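Local coordinates for protein Adp-heptose LPS heptosyltransferase II (Escherichia coli, PDB 1PSW) that transfers the second heptose unit from ADP-L-glycero-beta-D-manno-heptose onto the inner core of lipopolysaccharide during its biosynthesis, at residues D13-Q18 with S46-V51; P158-S163 with M273-A278. One frame throughout, in Å; residues are numbered along the deposited sequence.

Contact 1: D13-Q18 with S46-V51; sequences DMMMSQ and SRMPEV
M48, a selenomethionine in the loop before strand 51-56, reaches across to helix 11-27 and lays its side chain over M14 and Q18. Its chain is extended beyond CG (chi2 176°), which carries the methyl end all the way to the helix instead of folding it back on its own loop. The parts of the side chain meet different residues. CE ends against M14, 3.9 Å from M14 CG and 3.7 Å from M14 O, while SE lies 4.0 Å from Q18 CG, against the aliphatic part of that side chain. M14 and Q18 both run obliquely to M48, which touches them at two places along its length: CE at M14, SE at the CB and CG of Q18. M15 adds a looser touch, with its CE 4.4 Å from M48 CE.

The polar edge of the contact belongs to Q18 and E50, whose side chains cross at about a right angle. Amide and carboxylate planes stand 67° apart, and Q18 OE1 is 2.9 Å from E50 OE1. The amide is probably turned over in the model, and its turned-back form may donate a hydrogen bond there.

M14 O, which the methyl of M48 touches, also accepts a 2.6 Å hydrogen bond from S17 OG. S17 chi1 of 69° folds OG back toward that carbonyl one turn earlier, and Y21 OH is a further partner of the hydroxyl. M48 also opens a type I beta turn closed by V51.

The arrangement is that of a Rossmann-like domain: the helix after the first strand, 2-6, is packed against the loop that leads into edge strand 51-56 of the parallel sheet, in the N-terminal half of a GT-B glycosyltransferase.

Contact 2: P158-S163 with M273-A278; sequences PQLQVS and MHVAAA
L160 meets A278 through a first torsion of -64°, which sets CG opposite the carbonyl carbon and beside the backbone N, and through an extended second torsion. Together they bring the branch point CG to 4.0 Å from A278 CB and send CD1 back along the helix toward V275, one turn nearer its N-terminus, where it ends 4.4 Å from V275 CG1. P158 approaches the same methyl from its own end of the segment, with its ring carbon CB 4.2 Å from A278 CB. The small A278 side chain is therefore touched by two apolar groups whose residues alternate along an extended backbone, while the bond from CA to CB of the intervening Q159 leads away from the helix.

The backbone supplies the polar link. L160 N donates to A278 O at 3.1 Å, and the N-H...O angle of 165° makes the bond nearly straight at the donor. At the acceptor it is less regular, since the donor stands 59° out of the carbonyl plane and not on a lone pair. Q159 CA adds a CA-H...O contact to A278 O at 3.5 Å, so two neighbouring residues of the loop converge on one carbonyl at the last residue of its helix.

Helix 271-278 connects parallel strands 264-268 and 283-287 of the C-terminal sheet; M273 and A276 pack on strand 283-287, and V275 on helix 252-260. Across the loop, P158 also touches Q18 and L160 touches M15 of helix 11-27, which places this extended segment between a helix of each of the two Rossmann-like halves.

Overall arrangement
Contact 1 closes before contact 2 opens along the chain, yet their centres lie only about 10 Å apart, both near the middle of the molecule. Contact 1 lies within the half built on the sheet that contains strand 2-6; contact 2 joins the connecting loop 158-163 to helix 271-278 of the other half, built on the sheet with strand 182-186. They meet directly: R47 NH2 and Q161 O, 3.2 Å apart, form a probable hydrogen bond, and P158 CG packs 3.4 Å from M15 O. R47 also makes a salt bridge to E166 of helix 164-173. Segment 158-163 thus lies between helix 11-27 of one half and helix 271-278 of the other, consistent with the two-domain GT-B fold.

Contact 1: D13-Q18 with S46-V51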
loop_
_atom_site.group_PDB
_atom_site.type_symbol
_atom_site.label_atom_id
_atom_site.label_comp_id
_atom_site.label_asym_id
_atom_site.label_seq_id
_atom_site.Cartn_x
_atom_site.Cartn_y
_atom_site.Cartn_z
ATOM N N ASP A 13 4.091 2.376 1.287
ATOM C CA ASP A 13 5.142 2.132 2.259
ATOM C C ASP A 13 4.606 1.449 3.515
ATOM O O ASP A 13 5.241 0.547 4.054
ATOM C CB ASP A 13 5.819 3.455 2.631
ATOM C CG ASP A 13 6.585 4.068 1.474
ATOM O OD1 ASP A 13 6.441 3.586 0.331
ATOM O OD2 ASP A 13 7.334 5.040 1.706
HETATM N N MSE A 14 3.436 1.876 3.980
HETATM C CA MSE A 14 2.844 1.277 5.170
HETATM C C MSE A 14 2.530 -0.195 4.908
HETATM O O MSE A 14 2.736 -1.050 5.767
HETATM C CB MSE A 14 1.557 2.011 5.561
HETATM C CG MSE A 14 0.871 1.448 6.811
HETATM SE SE MSE A 14 2.015 1.460 8.402
HETATM C CE MSE A 14 2.067 3.362 8.716
HETATM N N MSE A 15 2.029 -0.490 3.719
HETATM C CA MSE A 15 1.708 -1.862 3.384
HETATM C C MSE A 15 3.013 -2.672 3.424
HETATM O O MSE A 15 3.056 -3.768 3.984
HETATM C CB MSE A 15 1.058 -1.908 1.993
HETATM C CG MSE A 15 0.211 -3.173 1.715
HETATM SE SE MSE A 15 -1.289 -3.380 2.935
HETATM C CE MSE A 15 -0.675 -4.936 3.942
HETATM N N MSE A 16 4.083 -2.126 2.844
HETATM C CA MSE A 16 5.370 -2.815 2.837
HETATM C C MSE A 16 5.915 -3.033 4.244
HETATM O O MSE A 16 6.581 -4.026 4.498
HETATM C CB MSE A 16 6.419 -2.025 2.043
HETATM C CG MSE A 16 6.063 -1.773 0.613
HETATM SE SE MSE A 16 5.513 -3.385 -0.224
HETATM C CE MSE A 16 7.203 -4.236 -0.294
ATOM N N SER A 17 5.640 -2.101 5.152
ATOM C CA SER A 17 6.156 -2.219 6.505
ATOM C C SER A 17 5.582 -3.428 7.223
ATOM O O SER A 17 6.137 -3.878 8.225
ATOM C CB SER A 17 5.892 -0.942 7.309
ATOM O OG SER A 17 4.519 -0.754 7.596
ATOM N N GLN A 18 4.487 -3.983 6.714
ATOM C CA GLN A 18 3.930 -5.158 7.359
ATOM C C GLN A 18 4.944 -6.295 7.322
ATOM O O GLN A 18 4.948 -7.151 8.198
ATOM C CB GLN A 18 2.638 -5.624 6.684
ATOM C CG GLN A 18 1.922 -6.678 7.517
ATOM C CD GLN A 18 0.783 -7.362 6.789
ATOM O OE1 GLN A 18 -0.042 -8.048 7.402
ATOM N NE2 GLN A 18 0.734 -7.187 5.476
ATOM N N SER A 46 -5.353 -1.427 11.452
ATOM C CA SER A 46 -6.343 -2.252 12.133
ATOM C C SER A 46 -6.594 -3.542 11.355
ATOM O O SER A 46 -7.161 -4.491 11.892
ATOM C CB SER A 46 -7.660 -1.490 12.311
ATOM O OG SER A 46 -8.382 -1.418 11.092
ATOM N N ARG A 47 -6.168 -3.576 10.094
ATOM C CA ARG A 47 -6.339 -4.766 9.276
ATOM C C ARG A 47 -5.142 -5.705 9.383
ATOM O O ARG A 47 -5.188 -6.814 8.851
ATOM C CB ARG A 47 -6.570 -4.390 7.804
ATOM C CG ARG A 47 -7.782 -3.519 7.542
ATOM C CD ARG A 47 -9.073 -4.161 8.034
ATOM N NE ARG A 47 -9.247 -5.537 7.564
ATOM C CZ ARG A 47 -10.367 -6.235 7.737
ATOM N NH1 ARG A 47 -11.404 -5.683 8.358
ATOM N NH2 ARG A 47 -10.452 -7.484 7.308
HETATM N N MSE A 48 -4.073 -5.260 10.052
HETATM C CA MSE A 48 -2.858 -6.061 10.234
HETATM C C MSE A 48 -2.856 -6.712 11.615
HETATM O O MSE A 48 -2.808 -6.022 12.639
HETATM C CB MSE A 48 -1.612 -5.179 10.102
HETATM C CG MSE A 48 -1.430 -4.549 8.735
HETATM SE SE MSE A 48 0.089 -3.385 8.728
HETATM C CE MSE A 48 -0.445 -2.156 7.297
ATOM N N PRO A 49 -2.931 -8.052 11.663
ATOM C CA PRO A 49 -2.936 -8.780 12.935
ATOM C C PRO A 49 -1.634 -8.694 13.732
ATOM O O PRO A 49 -1.622 -8.934 14.939
ATOM C CB PRO A 49 -3.278 -10.210 12.514
ATOM C CG PRO A 49 -2.686 -10.307 11.149
ATOM C CD PRO A 49 -3.064 -8.981 10.527
ATOM N N GLU A 50 -0.542 -8.360 13.053
ATOM C CA GLU A 50 0.755 -8.246 13.708
ATOM C C GLU A 50 0.855 -6.998 14.585
ATOM O O GLU A 50 1.711 -6.919 15.470
ATOM C CB GLU A 50 1.883 -8.201 12.668
ATOM C CG GLU A 50 1.974 -9.414 11.738
ATOM C CD GLU A 50 0.907 -9.433 10.653
ATOM O OE1 GLU A 50 0.369 -8.354 10.307
ATOM O OE2 GLU A 50 0.621 -10.533 10.128
ATOM N N VAL A 51 -0.022 -6.030 14.342
ATOM C CA VAL A 51 -0.006 -4.777 15.092
ATOM C C VAL A 51 -0.868 -4.805 16.350
ATOM O O VAL A 51 -2.067 -5.070 16.293
ATOM C CB VAL A 51 -0.445 -3.600 14.196
ATOM C CG1 VAL A 51 -0.565 -2.326 15.018
ATOM C CG2 VAL A 51 0.571 -3.415 13.080
#

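Contact 2: P158-S163 with M273-A278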
loop_
_atom_site.group_PDB
_atom_site.type_symbol
_atom_site.label_atom_id
_atom_site.label_comp_id
_atom_site.label_asym_id
_atom_site.label_seq_id
_atom_site.Cartn_x
_atom_site.Cartn_y
_atom_site.Cartn_z
ATOM N N PRO A 158 3.792 -8.723 2.510
ATOM C CA PRO A 158 2.596 -8.164 3.148
ATOM C C PRO A 158 1.462 -9.116 2.808
ATOM O O PRO A 158 1.459 -9.716 1.733
ATOM C CB PRO A 158 2.427 -6.820 2.456
ATOM C CG PRO A 158 3.847 -6.446 2.094
ATOM C CD PRO A 158 4.409 -7.747 1.593
ATOM N N GLN A 159 0.498 -9.237 3.709
ATOM C CA GLN A 159 -0.606 -10.152 3.485
ATOM C C GLN A 159 -1.797 -9.716 4.325
ATOM O O GLN A 159 -1.664 -9.450 5.516
ATOM C CB GLN A 159 -0.151 -11.566 3.864
ATOM C CG GLN A 159 -1.178 -12.662 3.700
ATOM C CD GLN A 159 -0.553 -14.048 3.825
ATOM O OE1 GLN A 159 0.128 -14.350 4.809
ATOM N NE2 GLN A 159 -0.787 -14.897 2.828
ATOM N N LEU A 160 -2.956 -9.621 3.683
ATOM C CA LEU A 160 -4.188 -9.212 4.347
ATOM C C LEU A 160 -5.292 -10.229 4.092
ATOM O O LEU A 160 -5.368 -10.810 3.012
ATOM C CB LEU A 160 -4.637 -7.840 3.832
ATOM C CG LEU A 160 -3.720 -6.639 4.093
ATOM C CD1 LEU A 160 -4.264 -5.390 3.404
ATOM C CD2 LEU A 160 -3.593 -6.412 5.591
ATOM N N GLN A 161 -6.151 -10.433 5.083
ATOM C CA GLN A 161 -7.257 -11.379 4.967
ATOM C C GLN A 161 -8.560 -10.626 5.236
ATOM O O GLN A 161 -8.592 -9.696 6.038
ATOM C CB GLN A 161 -7.092 -12.515 5.984
ATOM C CG GLN A 161 -5.765 -13.280 5.885
ATOM C CD GLN A 161 -5.703 -14.210 4.688
ATOM O OE1 GLN A 161 -6.527 -15.116 4.554
ATOM N NE2 GLN A 161 -4.722 -13.997 3.812
ATOM N N VAL A 162 -9.622 -11.037 4.549
ATOM C CA VAL A 162 -10.946 -10.431 4.682
ATOM C C VAL A 162 -12.007 -11.535 4.612
ATOM O O VAL A 162 -11.974 -12.375 3.709
ATOM C CB VAL A 162 -11.207 -9.401 3.542
ATOM C CG1 VAL A 162 -12.651 -8.924 3.586
ATOM C CG2 VAL A 162 -10.253 -8.216 3.662
ATOM N N SER A 163 -12.952 -11.538 5.546
ATOM C CA SER A 163 -13.995 -12.566 5.559
ATOM C C SER A 163 -15.166 -12.240 4.637
ATOM O O SER A 163 -15.357 -11.089 4.242
ATOM C CB SER A 163 -14.529 -12.744 6.976
ATOM O OG SER A 163 -15.250 -11.594 7.385
HETATM N N MSE A 273 -2.186 -0.171 -5.096
HETATM C CA MSE A 273 -1.715 -1.335 -5.842
HETATM C C MSE A 273 -1.198 -2.352 -4.825
HETATM O O MSE A 273 -1.526 -3.534 -4.877
HETATM C CB MSE A 273 -0.568 -0.942 -6.773
HETATM C CG MSE A 273 0.013 -2.096 -7.593
HETATM SE SE MSE A 273 1.550 -1.568 -8.664
HETATM C CE MSE A 273 2.835 -1.665 -7.149
ATOM N N HIS A 274 -0.379 -1.871 -3.900
ATOM C CA HIS A 274 0.192 -2.724 -2.859
ATOM C C HIS A 274 -0.864 -3.368 -1.977
ATOM O O HIS A 274 -0.687 -4.499 -1.514
ATOM C CB HIS A 274 1.185 -1.914 -2.032
ATOM C CG HIS A 274 2.337 -1.421 -2.842
ATOM N ND1 HIS A 274 3.246 -2.276 -3.423
ATOM C CD2 HIS A 274 2.655 -0.180 -3.277
ATOM C CE1 HIS A 274 4.072 -1.584 -4.189
ATOM N NE2 HIS A 274 3.733 -0.311 -4.118
ATOM N N VAL A 275 -1.960 -2.654 -1.747
ATOM C CA VAL A 275 -3.047 -3.193 -0.946
ATOM C C VAL A 275 -3.672 -4.377 -1.692
ATOM O O VAL A 275 -3.859 -5.444 -1.111
ATOM C CB VAL A 275 -4.121 -2.112 -0.657
ATOM C CG1 VAL A 275 -5.317 -2.737 0.051
ATOM C CG2 VAL A 275 -3.518 -1.006 0.215
ATOM N N ALA A 276 -3.982 -4.194 -2.977
ATOM C CA ALA A 276 -4.570 -5.262 -3.784
ATOM C C ALA A 276 -3.637 -6.480 -3.828
ATOM O O ALA A 276 -4.086 -7.626 -3.734
ATOM C CB ALA A 276 -4.847 -4.752 -5.204
ATOM N N ALA A 277 -2.338 -6.226 -3.961
ATOM C CA ALA A 277 -1.331 -7.287 -4.006
ATOM C C ALA A 277 -1.318 -8.093 -2.706
ATOM O O ALA A 277 -1.192 -9.313 -2.727
ATOM C CB ALA A 277 0.058 -6.683 -4.263
ATOM N N ALA A 278 -1.443 -7.400 -1.576
ATOM C CA ALA A 278 -1.449 -8.042 -0.268
ATOM C C ALA A 278 -2.683 -8.914 -0.101
ATOM O O ALA A 278 -2.649 -9.915 0.614
ATOM C CB ALA A 278 -1.407 -6.983 0.826
#